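Local coordinates for protein tartronate semialdehyde reductase (PDB 1VPD) that probably reduces tartronate semialdehyde to D-glycerate with NADH or NADPH, the last step of galactarate breakdown to D-glycerate, at residues Leu95-Ser100 / Val118-Ala123; Val139-Asp144 / Gly160-Thr165. All coordinates share one frame; numbering follows the deposited sequence.

Overall arrangement
Both contacts lie in the N-terminal Rossmann-type NAD-binding domain. From the N terminus, strand 94-97 leads into helix 103-114, and the chain returns as strand 119-126. Contact 1 closes this beta-alpha-beta crossover. Helix 128-134 then comes before strand 137-142, which runs antiparallel to strand 119-126. Helix 145-156 follows, and strand 161-166 closes another crossover at contact 2, on the outer edge of the sheet within this chain. The two loops are in series and neither nests nor crosses. Strands 119-126 and 137-142 are neighbours, so the contacts touch: Asp122 O lies 2.8 Å from Gly142 N, a probable hydrogen bond. Asp122, Met140 and Thr165 reach the start of helix 170-198, which carries Lys175, the predicted active-site residue.

Contact 1 of 2, residues Leu95-Ser100 / Val118-Ala123; sequences LIDMSS and VEMLDA
Strands 95-97 and 119-122 run parallel, their axes 4.7 Å apart, and pair through four backbone hydrogen bonds: Leu95 N to Glu119 O, Leu121 N to Leu95 O, Asp97 N to Leu121 O and Ala123 N to Asp97 O. Leu95 and Met120, a selenomethionine, lie side by side on one face. Leu95 CD2 is 4.2 Å from Met120 SE. CG of Met120 is anti to the backbone N (chi1 -177°) and the chain stays extended beyond it, which carries CE to Asp97 CB, 3.9 Å away. Helix 103-114 covers Leu95 and Met120. Ile96 and Leu121 share the other face, with Ile96 CG1 4.2 Å from Leu121 CD1. Ile96 CG2 meets Ala123 CB at 3.8 Å. Helix 145-156 covers this side through Tyr151, Ile147 and Met155. Beyond the strand, Met98 lays CB and CG against Ala123 O, both at 3.4 Å. Ala123 O is buried here with no hydrogen-bond partner in the model; the CA-H of Met98 points to it.

Asp97 OD1 accepts Ser99 N from above the carboxylate plane, an Asx turn, and Ser99 OG at 2.6 Å on its syn lone pair. Thr67 OG1 is a further partner. The carboxylate of Asp122 instead turns to Gly169 N and Asn172 N. Several bonds thus hold Asp97 and shape the turn to Ser100, a predicted NAD(+)-binding residue, while those of Asp122 tie the sheet to helix 170-198.

Contact 2 of 2, residues Val139-Asp144 / Gly160-Thr165; sequences VMVGGD and GSVVHT
Val141 O receives Thr165 N at 2.8 Å in a nearly straight bond (176° at the hydrogen). Thr165 OG1 lies 3.0 Å from the same Val141 O, placed there by a chi1 of 61° that sets it between its own backbone N and carbonyl carbon. That hydroxyl also has a weak bond to Thr174 OG1 of helix 170-198. The ladder continues with Val141 N to Val163 O, Val163 N to Val139 O and Val139 N to Ser161 O. Val139 O is gripped a second time, by a water that donates to it and also bonds Ser161 OG. Another water donates to Gly143 O and is weakly bonded to His164 NE2.

The two strands run parallel and twist by 31°. They are the ends of a right-handed beta-alpha-beta crossover, as in Rossmann folds, with helix 145-156 between them. Asp144 stands at the N-cap position of that helix; in the conformer given, its OD1 accepts from Ala146 N. At the end of the ladder the His164 ring reaches the Gly143 backbone, with Gly143 N in plane at its edge. The ring of Phe148 also meets it.

Val139, Val141 and Val162 pack on the face turned to helix 145-156. Val139 CB lies alongside Val162 CG2 at 3.9 Å. Val141 CG2 passes obliquely by Val162 CG1 at 4.1 Å. Phe148 and Tyr152 cover Val162. On the other face Met140, a selenomethionine, brings CB to Thr165 CG2 at 4.3 Å, and its side chain runs on to Asn178 and Lys175, the predicted active-site residue, on helix 170-198.

Contact 1 of 2, residues Leu95-Ser100 / Val118-Ala123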
loop_
_atom_site.group_PDB
_atom_site.type_symbol
_atom_site.label_atom_id
_atom_site.label_comp_id
_atom_site.label_asym_id
_atom_site.label_seq_id
_atom_site.Cartn_x
_atom_site.Cartn_y
_atom_site.Cartn_z
ATOM N N LEU A 95 -15.643 -8.945 1.954
ATOM C CA LEU A 95 -14.397 -8.577 1.283
ATOM C C LEU A 95 -13.699 -7.521 2.126
ATOM O O LEU A 95 -14.306 -6.491 2.442
ATOM C CB LEU A 95 -14.653 -8.011 -0.106
ATOM C CG LEU A 95 -13.460 -7.335 -0.817
ATOM C CD1 LEU A 95 -12.348 -8.322 -1.089
ATOM C CD2 LEU A 95 -13.933 -6.701 -2.117
ATOM N N ILE A 96 -12.452 -7.789 2.482
ATOM C CA ILE A 96 -11.565 -6.804 3.087
ATOM C C ILE A 96 -10.567 -6.430 2.010
ATOM O O ILE A 96 -9.589 -7.150 1.745
ATOM C CB ILE A 96 -10.869 -7.338 4.358
ATOM C CG1 ILE A 96 -11.892 -7.808 5.392
ATOM C CG2 ILE A 96 -9.987 -6.257 5.014
ATOM C CD1 ILE A 96 -11.258 -8.391 6.616
ATOM N N ASP A 97 -10.820 -5.321 1.335
ATOM C CA ASP A 97 -9.871 -4.869 0.319
ATOM C C ASP A 97 -8.817 -4.019 0.998
ATOM O O ASP A 97 -9.126 -2.964 1.557
ATOM C CB ASP A 97 -10.574 -4.083 -0.793
ATOM C CG ASP A 97 -9.623 -3.647 -1.889
ATOM O OD1 ASP A 97 -8.551 -4.309 -2.082
ATOM O OD2 ASP A 97 -9.887 -2.646 -2.598
HETATM N N MSE A 98 -7.575 -4.486 0.953
HETATM C CA MSE A 98 -6.445 -3.810 1.567
HETATM C C MSE A 98 -5.590 -3.059 0.540
HETATM O O MSE A 98 -4.533 -2.516 0.876
HETATM C CB MSE A 98 -5.619 -4.819 2.366
HETATM C CG MSE A 98 -6.487 -5.507 3.458
HETATM SE SE MSE A 98 -5.566 -6.655 4.706
HETATM C CE MSE A 98 -5.020 -5.313 6.001
ATOM N N SER A 99 -6.085 -2.993 -0.690
ATOM C CA SER A 99 -5.473 -2.218 -1.770
ATOM C C SER A 99 -5.620 -0.728 -1.507
ATOM O O SER A 99 -6.576 -0.273 -0.869
ATOM C CB SER A 99 -6.162 -2.535 -3.098
ATOM O OG SER A 99 -6.314 -3.937 -3.308
ATOM N N SER A 100 -4.692 0.045 -2.046
ATOM C CA SER A 100 -4.825 1.488 -2.083
ATOM C C SER A 100 -5.528 1.881 -3.371
ATOM O O SER A 100 -4.941 1.759 -4.464
ATOM C CB SER A 100 -3.449 2.135 -2.035
ATOM O OG SER A 100 -2.760 1.779 -0.861
ATOM N N VAL A 118 -22.987 -9.091 -0.200
ATOM C CA VAL A 118 -21.594 -9.188 0.199
ATOM C C VAL A 118 -21.164 -7.872 0.859
ATOM O O VAL A 118 -21.389 -6.809 0.300
ATOM C CB VAL A 118 -20.726 -9.516 -1.030
ATOM C CG1 VAL A 118 -19.261 -9.599 -0.669
ATOM C CG2 VAL A 118 -21.228 -10.822 -1.683
ATOM N N GLU A 119 -20.556 -7.974 2.035
ATOM C CA GLU A 119 -20.110 -6.835 2.834
ATOM C C GLU A 119 -18.691 -6.470 2.430
ATOM O O GLU A 119 -17.994 -7.283 1.836
ATOM C CB GLU A 119 -20.075 -7.195 4.309
ATOM C CG GLU A 119 -21.344 -7.847 4.842
ATOM C CD GLU A 119 -22.396 -6.869 5.287
ATOM O OE1 GLU A 119 -22.263 -5.641 5.040
ATOM O OE2 GLU A 119 -23.381 -7.365 5.878
HETATM N N MSE A 120 -18.254 -5.267 2.795
HETATM C CA MSE A 120 -16.917 -4.802 2.391
HETATM C C MSE A 120 -16.324 -3.811 3.384
HETATM O O MSE A 120 -17.027 -2.927 3.900
HETATM C CB MSE A 120 -16.960 -4.158 0.999
HETATM C CG MSE A 120 -15.597 -3.721 0.496
HETATM SE SE MSE A 120 -15.739 -3.011 -1.282
HETATM C CE MSE A 120 -14.002 -2.287 -1.531
ATOM N N LEU A 121 -15.041 -3.995 3.677
ATOM C CA LEU A 121 -14.228 -2.988 4.348
ATOM C C LEU A 121 -13.133 -2.533 3.379
ATOM O O LEU A 121 -12.573 -3.358 2.646
ATOM C CB LEU A 121 -13.534 -3.540 5.591
ATOM C CG LEU A 121 -14.390 -4.146 6.712
ATOM C CD1 LEU A 121 -13.495 -4.782 7.752
ATOM C CD2 LEU A 121 -15.247 -3.067 7.298
ATOM N N ASP A 122 -12.811 -1.240 3.405
ATOM C CA ASP A 122 -11.602 -0.739 2.761
ATOM C C ASP A 122 -10.545 -0.523 3.832
ATOM O O ASP A 122 -10.682 0.358 4.678
ATOM C CB ASP A 122 -11.834 0.502 1.877
ATOM C CG ASP A 122 -12.323 1.734 2.624
ATOM O OD1 ASP A 122 -13.307 1.649 3.404
ATOM O OD2 ASP A 122 -11.820 2.876 2.425
ATOM N N ALA A 123 -9.521 -1.376 3.817
ATOM C CA ALA A 123 -8.504 -1.435 4.867
ATOM C C ALA A 123 -7.072 -1.371 4.307
ATOM O O ALA A 123 -6.280 -2.304 4.500
ATOM C CB ALA A 123 -8.686 -2.705 5.685
#

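Contact 2 of 2, residues Val139-Asp144 / Gly160-Thr165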
loop_
_atom_site.group_PDB
_atom_site.type_symbol
_atom_site.label_atom_id
_atom_site.label_comp_id
_atom_site.label_asym_id
_atom_site.label_seq_id
_atom_site.Cartn_x
_atom_site.Cartn_y
_atom_site.Cartn_z
ATOM N N VAL A 139 -2.966 -0.200 9.728
ATOM C CA VAL A 139 -4.119 -0.463 8.891
ATOM C C VAL A 139 -5.170 0.581 9.225
ATOM O O VAL A 139 -5.429 0.881 10.396
ATOM C CB VAL A 139 -4.658 -1.908 9.154
ATOM C CG1 VAL A 139 -5.803 -2.232 8.242
ATOM C CG2 VAL A 139 -3.546 -2.915 8.979
HETATM N N MSE A 140 -5.776 1.144 8.187
HETATM C CA MSE A 140 -6.740 2.229 8.317
HETATM C C MSE A 140 -7.989 1.823 7.552
HETATM O O MSE A 140 -7.918 1.549 6.373
HETATM C CB MSE A 140 -6.128 3.544 7.798
HETATM C CG MSE A 140 -5.643 3.493 6.345
HETATM SE SE MSE A 140 -3.984 4.514 6.045
HETATM C CE MSE A 140 -2.782 3.482 7.146
ATOM N N VAL A 141 -9.141 1.794 8.229
ATOM C CA VAL A 141 -10.296 1.046 7.737
ATOM C C VAL A 141 -11.565 1.874 7.655
ATOM O O VAL A 141 -11.894 2.607 8.590
ATOM C CB VAL A 141 -10.582 -0.166 8.674
ATOM C CG1 VAL A 141 -11.629 -1.066 8.049
ATOM C CG2 VAL A 141 -9.288 -0.917 8.990
ATOM N N GLY A 142 -12.290 1.748 6.548
ATOM C CA GLY A 142 -13.642 2.243 6.463
ATOM C C GLY A 142 -14.631 1.097 6.321
ATOM O O GLY A 142 -14.285 0.005 5.848
ATOM N N GLY A 143 -15.865 1.368 6.727
ATOM C CA GLY A 143 -16.972 0.423 6.605
ATOM C C GLY A 143 -17.775 0.358 7.891
ATOM O O GLY A 143 -17.634 1.183 8.765
ATOM N N ASP A 144 -18.637 -0.643 7.982
ATOM C CA ASP A 144 -19.489 -0.851 9.164
ATOM C C ASP A 144 -18.704 -1.273 10.387
ATOM O O ASP A 144 -17.895 -2.190 10.337
ATOM C CB ASP A 144 -20.543 -1.901 8.775
ATOM C CG ASP A 144 -21.437 -2.323 9.921
ATOM O OD1 ASP A 144 -21.245 -1.923 11.079
ATOM O OD2 ASP A 144 -22.390 -3.083 9.732
ATOM N N GLY A 160 0.727 -3.731 13.438
ATOM C CA GLY A 160 0.934 -3.109 14.736
ATOM C C GLY A 160 -0.241 -2.284 15.214
ATOM O O GLY A 160 -0.359 -1.992 16.409
ATOM N N SER A 161 -1.114 -1.871 14.299
ATOM C CA SER A 161 -2.235 -1.001 14.615
ATOM C C SER A 161 -3.341 -1.187 13.572
ATOM O O SER A 161 -3.053 -1.260 12.391
ATOM C CB SER A 161 -1.791 0.476 14.593
ATOM O OG SER A 161 -2.891 1.334 14.798
ATOM N N VAL A 162 -4.589 -1.281 14.024
ATOM C CA VAL A 162 -5.759 -1.342 13.152
ATOM C C VAL A 162 -6.804 -0.371 13.675
ATOM O O VAL A 162 -7.310 -0.529 14.793
ATOM C CB VAL A 162 -6.342 -2.765 13.054
ATOM C CG1 VAL A 162 -7.537 -2.796 12.122
ATOM C CG2 VAL A 162 -5.284 -3.753 12.589
ATOM N N VAL A 163 -7.104 0.661 12.892
ATOM C CA VAL A 163 -7.965 1.754 13.340
ATOM C C VAL A 163 -9.128 1.990 12.373
ATOM O O VAL A 163 -8.940 2.098 11.158
ATOM C CB VAL A 163 -7.140 3.065 13.497
ATOM C CG1 VAL A 163 -8.048 4.273 13.718
ATOM C CG2 VAL A 163 -6.106 2.918 14.603
ATOM N N HIS A 164 -10.332 2.107 12.912
ATOM C CA HIS A 164 -11.530 2.398 12.156
ATOM C C HIS A 164 -11.657 3.913 11.977
ATOM O O HIS A 164 -11.697 4.660 12.956
ATOM C CB HIS A 164 -12.730 1.843 12.929
ATOM C CG HIS A 164 -14.040 1.964 12.228
ATOM N ND1 HIS A 164 -14.241 1.590 10.919
ATOM C CD2 HIS A 164 -15.241 2.382 12.677
ATOM C CE1 HIS A 164 -15.503 1.779 10.586
ATOM N NE2 HIS A 164 -16.134 2.261 11.635
ATOM N N THR A 165 -11.737 4.368 10.725
ATOM C CA THR A 165 -11.689 5.799 10.436
ATOM C C THR A 165 -12.988 6.390 9.921
ATOM O O THR A 165 -13.100 7.614 9.793
ATOM C CB THR A 165 -10.558 6.113 9.418
ATOM O OG1 THR A 165 -10.817 5.425 8.189
ATOM C CG2 THR A 165 -9.217 5.648 9.922
HETATM O O HOH W 1 -3.609 1.980 12.211
HETATM O O HOH W 2 -18.789 3.509 9.996
#